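Local coordinates for protein nicotinate phosphoribosyltransferase (Vibrio cholerae, PDB 4HL7) that probably catalyses the ATP-assisted formation of nicotinate ribonucleotide from nicotinate and phosphoribosyl diphosphate, feeding NAD(+) biosynthesis, at residues Val250-Trp255 against Arg282-Ala287; Ala266-Leu271 against Phe299-Lys304; Ala275-Phe280 against Ile306-Gln311; Lys319-Ser324 against Glu337-Arg342. One frame throughout, in Å; residues are numbered along the deposited sequence.

Overall arrangement
All four contacts lie in the same alpha/beta barrel part of the chain and tie its outer helices to one another, to a parallel strand or to the loop after one. Contacts 1, 2 and 4 are buried; contact 3 is only partly so, with Leu-277 and His-308 retaining some exposure. Contacts 2 and 3 share helix 298-311: the first uses Trp-301, the second His-308, each donating one hydrogen bond. Contacts 1 and 4 instead rest on apolar touches, aliphatic between helices in contact 1, aromatic between strand and helix in contact 4. A salt bridge from Asp-303 to Arg-342 joins contacts 2 and 4, and contact 3 meets contact 1 where Phe-280 packs on Ala-285.

Contact 1. Residues Val250-Trp255 against Arg282-Ala287; sequences VALERW and RHLANA
Leu-284 reaches across with both methyl groups, and each meets a different residue of the neighbouring helix. Its CD1 lies 4.1 Å from CB of Leu-252 and is almost as close to CD1 of the same leucine. The other branch turns to the next residue along: CD2 of Leu-284 comes to 4.0 Å from CG of Glu-253. The forked end thus sits astride two consecutive side chains, one wholly aliphatic, the other offering its CG methylene. In Leu-284 the CG stands opposite the carbonyl carbon and beside the backbone N (chi1 -74°), which directs the fork across the gap. Leu-252 sets off in the same way and also has its CB directed at the partner helix. Here two helices of the outer layer of the alpha/beta barrel, 247-258 and 282-287, lie side by side. The CA atoms of Glu-253 and Leu-284 are 7.3 Å apart. Leu-252 faces the barrel as well as its neighbour, since its CD2 rests 3.7 Å from CB of Ala-266 on strand 265-267. Glu-253 is less enclosed. Its extended chain (chi2 175°) crosses the Leu-284 side chain at about a right angle and leads the carboxylate away from the methyl, so this acid contributes carbon rather than charge to the contact. Leu-284 is covered from its own side too: its CD1 is 3.6 Å from O of Asp-279. Its backbone N is bonded to the side-chain OD1 of Asn-281, just ahead of the short helix, and O of Leu-252 accepts a hydrogen bond from the hydroxyl of Tyr-288.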
# COMPACT_ATOMS: atom_id res chain seq x y z
N VAL A 250 -19.96 -2.05 -6.53
CA VAL A 250 -20.17 -0.59 -6.51
C VAL A 250 -18.83 0.15 -6.42
O VAL A 250 -18.61 1.17 -7.08
CB VAL A 250 -21.13 -0.14 -5.38
CG1 VAL A 250 -21.04 1.37 -5.20
CG2 VAL A 250 -22.57 -0.67 -5.68
N ALA A 251 -17.91 -0.39 -5.59
CA ALA A 251 -16.61 0.27 -5.44
C ALA A 251 -15.88 0.23 -6.80
O ALA A 251 -15.25 1.23 -7.22
CB ALA A 251 -15.78 -0.45 -4.37
N LEU A 252 -15.96 -0.92 -7.51
CA LEU A 252 -15.36 -0.93 -8.89
C LEU A 252 -15.98 0.13 -9.83
O LEU A 252 -15.25 0.85 -10.53
CB LEU A 252 -15.43 -2.33 -9.56
CG LEU A 252 -14.64 -3.49 -8.86
CD1 LEU A 252 -15.16 -4.81 -9.34
CD2 LEU A 252 -13.15 -3.30 -9.25
N GLU A 253 -17.30 0.21 -9.86
CA GLU A 253 -17.97 1.16 -10.71
C GLU A 253 -17.64 2.60 -10.34
O GLU A 253 -17.43 3.44 -11.20
CB GLU A 253 -19.51 0.91 -10.62
CG GLU A 253 -19.83 -0.46 -11.23
CD GLU A 253 -21.28 -0.81 -11.05
OE1 GLU A 253 -21.85 -0.35 -10.06
OE2 GLU A 253 -21.83 -1.53 -11.88
N ARG A 254 -17.61 2.90 -9.05
CA ARG A 254 -17.48 4.28 -8.61
C ARG A 254 -16.05 4.79 -8.80
O ARG A 254 -15.85 5.98 -8.93
CB ARG A 254 -17.88 4.42 -7.16
CG ARG A 254 -19.41 4.37 -7.06
CD ARG A 254 -19.96 5.24 -5.97
NE ARG A 254 -21.18 5.93 -6.44
CZ ARG A 254 -21.85 6.82 -5.72
NH1 ARG A 254 -21.45 7.09 -4.48
NH2 ARG A 254 -22.94 7.41 -6.22
N TRP A 255 -15.06 3.90 -8.82
CA TRP A 255 -13.70 4.37 -9.15
C TRP A 255 -13.70 4.99 -10.56
O TRP A 255 -13.10 6.02 -10.81
CB TRP A 255 -12.68 3.21 -9.09
CG TRP A 255 -11.26 3.69 -9.28
CD1 TRP A 255 -10.47 3.68 -10.43
CD2 TRP A 255 -10.47 4.39 -8.28
NE1 TRP A 255 -9.22 4.29 -10.16
CE2 TRP A 255 -9.17 4.68 -8.87
CE3 TRP A 255 -10.70 4.76 -6.97
CZ2 TRP A 255 -8.17 5.34 -8.16
CZ3 TRP A 255 -9.66 5.40 -6.26
CH2 TRP A 255 -8.44 5.66 -6.85
N ARG A 282 -17.97 -7.93 -17.92
CA ARG A 282 -17.27 -7.64 -19.14
C ARG A 282 -17.02 -6.12 -19.26
O ARG A 282 -15.92 -5.67 -19.66
CB ARG A 282 -18.07 -8.19 -20.37
CG ARG A 282 -17.27 -8.10 -21.66
CD ARG A 282 -17.91 -8.82 -22.87
NE ARG A 282 -18.91 -7.95 -23.40
CZ ARG A 282 -18.61 -6.94 -24.24
NH1 ARG A 282 -19.58 -6.12 -24.66
NH2 ARG A 282 -17.33 -6.77 -24.61
N HIS A 283 -18.01 -5.32 -18.84
CA HIS A 283 -17.87 -3.86 -18.95
C HIS A 283 -16.77 -3.36 -18.01
O HIS A 283 -15.89 -2.60 -18.45
CB HIS A 283 -19.22 -3.16 -18.81
CG HIS A 283 -20.24 -3.52 -19.93
ND1 HIS A 283 -21.57 -3.64 -19.69
CD2 HIS A 283 -20.05 -3.90 -21.25
CE1 HIS A 283 -22.20 -3.94 -20.83
NE2 HIS A 283 -21.27 -4.13 -21.79
N LEU A 284 -16.67 -3.92 -16.80
CA LEU A 284 -15.66 -3.52 -15.84
C LEU A 284 -14.30 -4.02 -16.26
O LEU A 284 -13.29 -3.33 -16.14
CB LEU A 284 -15.99 -4.03 -14.44
CG LEU A 284 -17.16 -3.23 -13.81
CD1 LEU A 284 -17.66 -3.93 -12.55
CD2 LEU A 284 -16.84 -1.76 -13.56
N ALA A 285 -14.26 -5.25 -16.74
CA ALA A 285 -12.94 -5.88 -17.18
C ALA A 285 -12.33 -5.17 -18.38
O ALA A 285 -11.10 -5.14 -18.51
CB ALA A 285 -13.11 -7.37 -17.46
N ASN A 286 -13.16 -4.62 -19.25
CA ASN A 286 -12.66 -3.82 -20.36
C ASN A 286 -12.25 -2.43 -19.93
O ASN A 286 -11.23 -1.93 -20.35
CB ASN A 286 -13.71 -3.73 -21.46
CG ASN A 286 -13.62 -4.92 -22.44
OD1 ASN A 286 -12.57 -5.18 -22.97
ND2 ASN A 286 -14.72 -5.63 -22.64
N ALA A 287 -12.99 -1.85 -19.01
CA ALA A 287 -12.63 -0.49 -18.61
C ALA A 287 -11.37 -0.47 -17.73
O ALA A 287 -10.55 0.43 -17.85
CB ALA A 287 -13.80 0.13 -17.83

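Contact 2. Residues Ala266-Leu271 against Phe299-Lys304; sequences APTDTL and FRWGDK
The chain leaving strand 265-267 faces helix 298-311 across a wide gap, the nearest CA atoms, those of Thr-268 and Trp-301, being 9.3 Å apart. The indole bridges it. NE1 of Trp-301 donates to OG1 of Thr-268 over 2.8 Å, with an N-H...O angle of 146°, so the bond is bent. The hydroxyl oxygen lies near the ring plane, only 15° out of it, and meets the indole at its edge. With CG of Trp-301 opposite the backbone N (chi1 175°), the ring stretches out from the helix. On the threonine, OG1 sits between N and C, while the methyl CG2 lies alongside the same edge, 3.7 Å from NE1 of Trp-301. Both residues are buried, and this bond satisfies the buried indole N-H. Phe-321, Phe-323 and His-293 also meet the Trp-301 ring, and Ile-273 packs on it as well as on Thr-268. The next residue, Asp-269, is bonded to Ser-295 and to His-232, the predicted phosphohistidine, unmodified here. Thr-268 and Asp-269 come directly after strand 265-267, at the C-terminal end of the barrel strands, where alpha/beta-barrel enzymes carry their active sites; the bond to His-232 is consistent with this.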
# COMPACT_ATOMS: atom_id res chain seq x y z
N ALA A 266 -7.35 -2.88 -10.12
CA ALA A 266 -8.11 -3.38 -8.90
C ALA A 266 -7.38 -4.47 -8.16
O ALA A 266 -6.90 -5.42 -8.78
CB ALA A 266 -9.50 -3.90 -9.32
N PRO A 267 -7.29 -4.37 -6.83
CA PRO A 267 -6.94 -5.60 -6.12
C PRO A 267 -8.09 -6.61 -6.15
O PRO A 267 -9.25 -6.23 -6.22
CB PRO A 267 -6.71 -5.10 -4.68
CG PRO A 267 -7.76 -4.03 -4.57
CD PRO A 267 -7.79 -3.32 -5.91
N THR A 268 -7.77 -7.89 -6.06
CA THR A 268 -8.80 -8.91 -6.27
C THR A 268 -9.15 -9.65 -5.02
O THR A 268 -10.11 -10.52 -5.03
CB THR A 268 -8.31 -9.94 -7.35
OG1 THR A 268 -7.19 -10.64 -6.80
CG2 THR A 268 -7.89 -9.25 -8.60
N ASP A 269 -8.47 -9.35 -3.91
CA ASP A 269 -8.58 -10.17 -2.74
C ASP A 269 -9.12 -9.43 -1.50
O ASP A 269 -8.85 -9.84 -0.37
CB ASP A 269 -7.19 -10.81 -2.37
CG ASP A 269 -6.13 -9.75 -1.98
OD1 ASP A 269 -6.21 -8.58 -2.44
OD2 ASP A 269 -5.19 -10.12 -1.21
N THR A 270 -9.93 -8.41 -1.69
CA THR A 270 -10.60 -7.85 -0.52
C THR A 270 -11.50 -8.92 0.09
O THR A 270 -11.61 -9.08 1.31
CB THR A 270 -11.49 -6.68 -0.92
OG1 THR A 270 -10.70 -5.66 -1.56
CG2 THR A 270 -12.22 -6.11 0.35
N LEU A 271 -12.12 -9.71 -0.79
CA LEU A 271 -12.98 -10.80 -0.39
C LEU A 271 -12.28 -12.09 -0.82
O LEU A 271 -11.37 -12.54 -0.10
CB LEU A 271 -14.37 -10.67 -1.05
CG LEU A 271 -15.02 -9.33 -0.63
CD1 LEU A 271 -16.28 -9.07 -1.43
CD2 LEU A 271 -15.41 -9.37 0.86
N PHE A 299 0.87 -17.70 -9.37
CA PHE A 299 0.72 -18.48 -10.63
C PHE A 299 -0.75 -18.86 -10.91
O PHE A 299 -1.29 -18.60 -12.00
CB PHE A 299 1.66 -19.71 -10.58
CG PHE A 299 3.10 -19.33 -10.31
CD1 PHE A 299 3.60 -19.34 -9.00
CD2 PHE A 299 3.93 -18.90 -11.35
CE1 PHE A 299 4.90 -18.84 -8.75
CE2 PHE A 299 5.25 -18.47 -11.10
CZ PHE A 299 5.71 -18.45 -9.78
N ARG A 300 -1.37 -19.49 -9.92
CA ARG A 300 -2.80 -19.82 -9.96
C ARG A 300 -3.68 -18.57 -10.18
O ARG A 300 -4.66 -18.61 -10.89
CB ARG A 300 -3.22 -20.48 -8.67
CG ARG A 300 -4.65 -21.07 -8.76
N TRP A 301 -3.35 -17.49 -9.47
CA TRP A 301 -4.08 -16.21 -9.59
C TRP A 301 -4.02 -15.71 -11.02
O TRP A 301 -5.06 -15.36 -11.63
CB TRP A 301 -3.44 -15.17 -8.66
CG TRP A 301 -4.04 -13.77 -8.78
CD1 TRP A 301 -5.19 -13.23 -8.12
CD2 TRP A 301 -3.52 -12.73 -9.59
NE1 TRP A 301 -5.39 -11.92 -8.54
CE2 TRP A 301 -4.38 -11.55 -9.39
CE3 TRP A 301 -2.40 -12.62 -10.42
CZ2 TRP A 301 -4.14 -10.37 -10.04
CZ3 TRP A 301 -2.17 -11.42 -11.07
CH2 TRP A 301 -3.04 -10.31 -10.90
N GLY A 302 -2.81 -15.62 -11.55
CA GLY A 302 -2.64 -14.98 -12.87
C GLY A 302 -3.31 -15.88 -13.90
O GLY A 302 -3.93 -15.38 -14.86
N ASP A 303 -3.20 -17.22 -13.73
CA ASP A 303 -3.81 -18.13 -14.73
C ASP A 303 -5.32 -17.94 -14.70
O ASP A 303 -6.00 -17.95 -15.75
CB ASP A 303 -3.46 -19.61 -14.44
CG ASP A 303 -2.08 -19.97 -14.90
OD1 ASP A 303 -1.51 -19.27 -15.75
OD2 ASP A 303 -1.55 -20.99 -14.39
N LYS A 304 -5.88 -17.79 -13.49
CA LYS A 304 -7.33 -17.61 -13.34
C LYS A 304 -7.80 -16.29 -13.98
O LYS A 304 -8.84 -16.23 -14.61
CB LYS A 304 -7.75 -17.61 -11.86
CG LYS A 304 -7.87 -19.00 -11.28
CD LYS A 304 -8.41 -18.94 -9.86
CE LYS A 304 -8.32 -20.33 -9.27
NZ LYS A 304 -9.11 -20.42 -8.03

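Contact 3. Residues Ala275-Phe280 against Ile306-Gln311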
# COMPACT_ATOMS: atom_id res chain seq x y z
N ALA A 275 -15.25 -14.29 -5.54
CA ALA A 275 -16.15 -13.11 -5.42
C ALA A 275 -15.77 -12.03 -6.39
O ALA A 275 -16.63 -11.38 -6.98
CB ALA A 275 -16.10 -12.54 -3.98
N PHE A 276 -14.46 -11.79 -6.51
CA PHE A 276 -13.98 -10.79 -7.46
C PHE A 276 -14.38 -11.17 -8.89
O PHE A 276 -14.96 -10.35 -9.62
CB PHE A 276 -12.48 -10.67 -7.42
CG PHE A 276 -11.97 -9.61 -8.35
CD1 PHE A 276 -12.08 -8.25 -8.02
CD2 PHE A 276 -11.51 -9.97 -9.57
CE1 PHE A 276 -11.67 -7.27 -8.94
CE2 PHE A 276 -11.09 -9.01 -10.50
CZ PHE A 276 -11.16 -7.66 -10.17
N LEU A 277 -14.17 -12.42 -9.27
CA LEU A 277 -14.53 -12.81 -10.67
C LEU A 277 -16.01 -12.67 -10.92
O LEU A 277 -16.41 -12.31 -12.01
CB LEU A 277 -14.06 -14.25 -10.96
CG LEU A 277 -12.51 -14.34 -10.98
CD1 LEU A 277 -12.11 -15.75 -11.40
CD2 LEU A 277 -11.82 -13.30 -11.85
N ASN A 278 -16.83 -12.95 -9.91
CA ASN A 278 -18.27 -12.78 -10.08
C ASN A 278 -18.71 -11.35 -10.23
O ASN A 278 -19.76 -11.08 -10.83
CB ASN A 278 -19.06 -13.41 -8.93
CG ASN A 278 -19.02 -14.91 -8.97
OD1 ASN A 278 -18.69 -15.50 -10.02
ND2 ASN A 278 -19.34 -15.55 -7.83
N ASP A 279 -17.93 -10.42 -9.69
CA ASP A 279 -18.28 -8.99 -9.83
C ASP A 279 -17.67 -8.33 -11.07
O ASP A 279 -18.20 -7.33 -11.57
CB ASP A 279 -17.83 -8.20 -8.54
CG ASP A 279 -18.75 -8.48 -7.34
OD1 ASP A 279 -19.94 -8.90 -7.50
OD2 ASP A 279 -18.28 -8.31 -6.22
N PHE A 280 -16.58 -8.89 -11.55
CA PHE A 280 -15.72 -8.20 -12.55
C PHE A 280 -16.27 -8.53 -13.93
O PHE A 280 -15.69 -9.35 -14.66
CB PHE A 280 -14.28 -8.67 -12.36
CG PHE A 280 -13.20 -7.73 -12.97
CD1 PHE A 280 -13.21 -6.35 -12.75
CD2 PHE A 280 -12.15 -8.29 -13.70
CE1 PHE A 280 -12.22 -5.54 -13.30
CE2 PHE A 280 -11.17 -7.49 -14.27
CZ PHE A 280 -11.18 -6.10 -14.03
N ILE A 306 -6.23 -14.57 -16.39
CA ILE A 306 -6.12 -14.76 -17.86
C ILE A 306 -7.33 -15.52 -18.38
O ILE A 306 -7.93 -15.07 -19.37
CB ILE A 306 -4.80 -15.45 -18.25
CG1 ILE A 306 -3.64 -14.43 -18.11
CG2 ILE A 306 -4.84 -15.99 -19.69
CD1 ILE A 306 -2.26 -15.05 -18.15
N ALA A 307 -7.70 -16.64 -17.76
CA ALA A 307 -8.89 -17.42 -18.21
C ALA A 307 -10.19 -16.57 -18.17
O ALA A 307 -11.13 -16.73 -18.99
CB ALA A 307 -9.06 -18.67 -17.37
N HIS A 308 -10.28 -15.70 -17.16
CA HIS A 308 -11.45 -14.84 -17.04
C HIS A 308 -11.53 -13.85 -18.18
O HIS A 308 -12.60 -13.69 -18.81
CB HIS A 308 -11.41 -14.13 -15.68
CG HIS A 308 -12.63 -13.26 -15.43
ND1 HIS A 308 -13.81 -13.78 -15.10
CD2 HIS A 308 -12.76 -11.87 -15.37
CE1 HIS A 308 -14.69 -12.77 -14.89
NE2 HIS A 308 -14.05 -11.61 -15.07
N TYR A 309 -10.40 -13.16 -18.47
CA TYR A 309 -10.36 -12.26 -19.61
C TYR A 309 -10.80 -12.99 -20.91
O TYR A 309 -11.65 -12.48 -21.68
CB TYR A 309 -8.98 -11.72 -19.79
CG TYR A 309 -8.67 -10.59 -18.76
CD1 TYR A 309 -9.59 -9.52 -18.52
CD2 TYR A 309 -7.40 -10.51 -18.16
CE1 TYR A 309 -9.24 -8.46 -17.67
CE2 TYR A 309 -7.08 -9.48 -17.28
CZ TYR A 309 -8.00 -8.48 -17.04
OH TYR A 309 -7.63 -7.46 -16.19
N GLN A 310 -10.23 -14.18 -21.12
CA GLN A 310 -10.48 -14.96 -22.35
C GLN A 310 -11.95 -15.36 -22.44
O GLN A 310 -12.50 -15.31 -23.54
CB GLN A 310 -9.54 -16.15 -22.42
CG GLN A 310 -8.08 -15.75 -22.56
CD GLN A 310 -7.15 -16.92 -22.49
OE1 GLN A 310 -7.38 -17.90 -21.75
NE2 GLN A 310 -6.08 -16.85 -23.23
N GLN A 311 -12.59 -15.73 -21.32
CA GLN A 311 -13.99 -16.10 -21.29
C GLN A 311 -14.86 -14.89 -21.69
O GLN A 311 -15.91 -15.03 -22.31
CB GLN A 311 -14.40 -16.61 -19.89
CG GLN A 311 -15.91 -16.89 -19.75
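Leu-277 is the first residue of helix 273-279 to touch the second helix here, and it does so with one methyl, coming just after Phe-276, whose CZ lies over the rim of one face of the Phe-280 ring. CD2 of Leu-277 lies over a face of the His-308 imidazole in a CH-pi contact, 3.8 Å from the ring centroid and 17° off the normal. Phe-280, the first residue to leave helical backbone angles, turns its carbonyl to the same ring: NE2 of His-308 donates to O of Phe-280 over 2.8 Å. The bond is nearly straight at 161°, and it lies both in the imidazole plane and in the plane of the carbonyl. CG of His-308 is placed opposite its backbone N (chi1 -177°), projecting the ring into this gap between the helices. The Phe-280 ring takes the rest of the contact. CD2 of His-308 sits at its edge, 4.0 Å from CD2 of Phe-280, and CE2 of Phe-280 approaches CE1 of Tyr-309 to the same 4.0 Å. Helix 273-279 follows strand 265-267 and helix 298-311 follows strand 290-293; these strands are neighbours in the parallel sheet, and the histidine ties together the helices that come after them. The methyl on its face and the carbonyl in its plane limit the ring's rotation. Because a carbonyl oxygen can only accept, the bond implies that NE2 carries a hydrogen.

Contact 4. Residues Lys319-Ser324 against Glu337-Arg342; sequences KLFIFS and EYFAGR
Phe-339 receives two strand phenylalanines in quite different ways, and both come from the same side of its ring. Phe-321 makes a T-shaped pair with it: the edge of Phe-321 points at the face of Phe-339, with planes at 87° and centroids 6.0 Å apart. The closest atoms are CE2 of Phe-321 and CE2 of Phe-339, separated by 4.4 Å. Phe-323 lies tilted only 28° from Phe-339, yet the two rings are slid so far apart that they barely overlap. The nearer touch is here, CZ of Phe-323 standing 3.7 Å from CE1 of Phe-339. On the opposite face of Phe-339 its chain neighbour closes in, CD2 of Tyr-338 being 3.5 Å above the plane and over its centre. The ring is therefore sandwiched between the strand and its own helix. Phe-321 and Phe-323 are two apart on the strand, so both point to the helix side, and with CG of Phe-339 opposite the carbonyl carbon (chi1 -71°) that ring stands up between them and Tyr-338. From helix 298-311, CA of Gly-302 comes to 3.5 Å from CZ of Phe-339, and Ile-345 of strand 344-349 packs on Phe-323 and Phe-339. Behind Phe-339 the chain turns, and Arg-342 N bonds back to Phe-339 O. This aromatic cluster fills the space between strand and helix in a beta-alpha-beta crossover, strand 320-323, helix 329-339, strand 344-349, the repeating unit of an alpha/beta barrel.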
# COMPACT_ATOMS: atom_id res chain seq x y z
N LYS A 319 -3.83 -6.15 -20.97
CA LYS A 319 -4.09 -5.80 -19.56
C LYS A 319 -2.83 -5.97 -18.74
O LYS A 319 -1.90 -6.66 -19.14
CB LYS A 319 -5.21 -6.67 -19.00
CG LYS A 319 -6.51 -6.51 -19.81
CD LYS A 319 -7.00 -5.04 -19.72
CE LYS A 319 -8.33 -4.85 -20.48
NZ LYS A 319 -8.66 -3.38 -20.57
N LEU A 320 -2.83 -5.40 -17.54
CA LEU A 320 -1.62 -5.35 -16.75
C LEU A 320 -1.85 -6.08 -15.42
O LEU A 320 -2.83 -5.82 -14.73
CB LEU A 320 -1.23 -3.89 -16.43
CG LEU A 320 -0.05 -3.67 -15.45
CD1 LEU A 320 1.24 -4.23 -16.08
CD2 LEU A 320 0.14 -2.16 -15.20
N PHE A 321 -0.95 -6.98 -15.04
CA PHE A 321 -0.96 -7.57 -13.69
C PHE A 321 0.14 -6.92 -12.88
O PHE A 321 1.27 -6.91 -13.33
CB PHE A 321 -0.53 -9.04 -13.76
CG PHE A 321 -1.58 -9.96 -14.31
CD1 PHE A 321 -2.91 -9.53 -14.47
CD2 PHE A 321 -1.24 -11.32 -14.61
CE1 PHE A 321 -3.89 -10.41 -14.93
CE2 PHE A 321 -2.25 -12.18 -15.10
CZ PHE A 321 -3.53 -11.72 -15.26
N ILE A 322 -0.19 -6.35 -11.73
CA ILE A 322 0.86 -5.88 -10.78
C ILE A 322 0.91 -6.93 -9.69
O ILE A 322 -0.11 -7.18 -9.01
CB ILE A 322 0.49 -4.51 -10.13
CG1 ILE A 322 0.26 -3.48 -11.25
CG2 ILE A 322 1.61 -4.09 -9.15
CD1 ILE A 322 0.62 -2.04 -10.90
N PHE A 323 2.07 -7.57 -9.54
CA PHE A 323 2.32 -8.52 -8.44
C PHE A 323 2.96 -7.73 -7.29
O PHE A 323 3.89 -6.98 -7.52
CB PHE A 323 3.29 -9.60 -8.94
CG PHE A 323 2.70 -10.46 -9.98
CD1 PHE A 323 1.87 -11.52 -9.62
CD2 PHE A 323 2.95 -10.20 -11.33
CE1 PHE A 323 1.30 -12.35 -10.61
CE2 PHE A 323 2.37 -11.04 -12.33
CZ PHE A 323 1.54 -12.09 -11.94
N SER A 324 2.43 -7.86 -6.08
CA SER A 324 2.90 -7.04 -4.94
C SER A 324 3.04 -7.81 -3.62
O SER A 324 3.21 -7.16 -2.57
CB SER A 324 1.96 -5.85 -4.73
OG SER A 324 0.65 -6.28 -4.28
N GLU A 337 9.06 -15.37 -16.46
CA GLU A 337 9.09 -16.53 -17.37
C GLU A 337 7.72 -17.15 -17.53
O GLU A 337 7.35 -17.62 -18.64
CB GLU A 337 10.12 -17.54 -16.87
CG GLU A 337 11.52 -16.98 -17.10
CD GLU A 337 12.66 -17.78 -16.48
OE1 GLU A 337 13.72 -17.80 -17.12
OE2 GLU A 337 12.51 -18.37 -15.36
N TYR A 338 6.98 -17.26 -16.44
CA TYR A 338 5.72 -17.94 -16.44
C TYR A 338 4.67 -17.16 -17.26
O TYR A 338 3.78 -17.76 -17.85
CB TYR A 338 5.17 -18.11 -15.03
CG TYR A 338 4.01 -19.08 -14.90
CD1 TYR A 338 4.24 -20.47 -14.81
CD2 TYR A 338 2.69 -18.63 -14.82
CE1 TYR A 338 3.18 -21.37 -14.67
CE2 TYR A 338 1.63 -19.51 -14.70
CZ TYR A 338 1.86 -20.88 -14.60
OH TYR A 338 0.78 -21.71 -14.43
N PHE A 339 4.76 -15.83 -17.22
CA PHE A 339 3.71 -14.97 -17.85
C PHE A 339 4.13 -14.32 -19.18
O PHE A 339 3.34 -13.63 -19.81
CB PHE A 339 3.10 -13.96 -16.83
CG PHE A 339 2.24 -14.62 -15.81
CD1 PHE A 339 2.64 -14.71 -14.47
CD2 PHE A 339 1.04 -15.19 -16.17
CE1 PHE A 339 1.87 -15.37 -13.52
CE2 PHE A 339 0.20 -15.83 -15.24
CZ PHE A 339 0.61 -15.92 -13.88
N ALA A 340 5.36 -14.62 -19.61
CA ALA A 340 5.91 -14.05 -20.85
C ALA A 340 4.97 -14.37 -22.01
O ALA A 340 4.48 -15.50 -22.14
CB ALA A 340 7.33 -14.60 -21.12
N GLY A 341 4.64 -13.33 -22.78
CA GLY A 341 3.76 -13.48 -23.95
C GLY A 341 2.27 -13.57 -23.67
O GLY A 341 1.47 -13.58 -24.59
N ARG A 342 1.86 -13.62 -22.40
CA ARG A 342 0.50 -13.91 -22.08
C ARG A 342 -0.26 -12.69 -21.51
O ARG A 342 -1.47 -12.67 -21.55
CB ARG A 342 0.40 -15.07 -21.07
CG ARG A 342 1.12 -16.37 -21.53
CD ARG A 342 1.22 -17.28 -20.31
NE ARG A 342 -0.10 -17.76 -19.98
CZ ARG A 342 -0.43 -18.31 -18.80
NH1 ARG A 342 0.47 -18.49 -17.87
NH2 ARG A 342 -1.67 -18.72 -18.57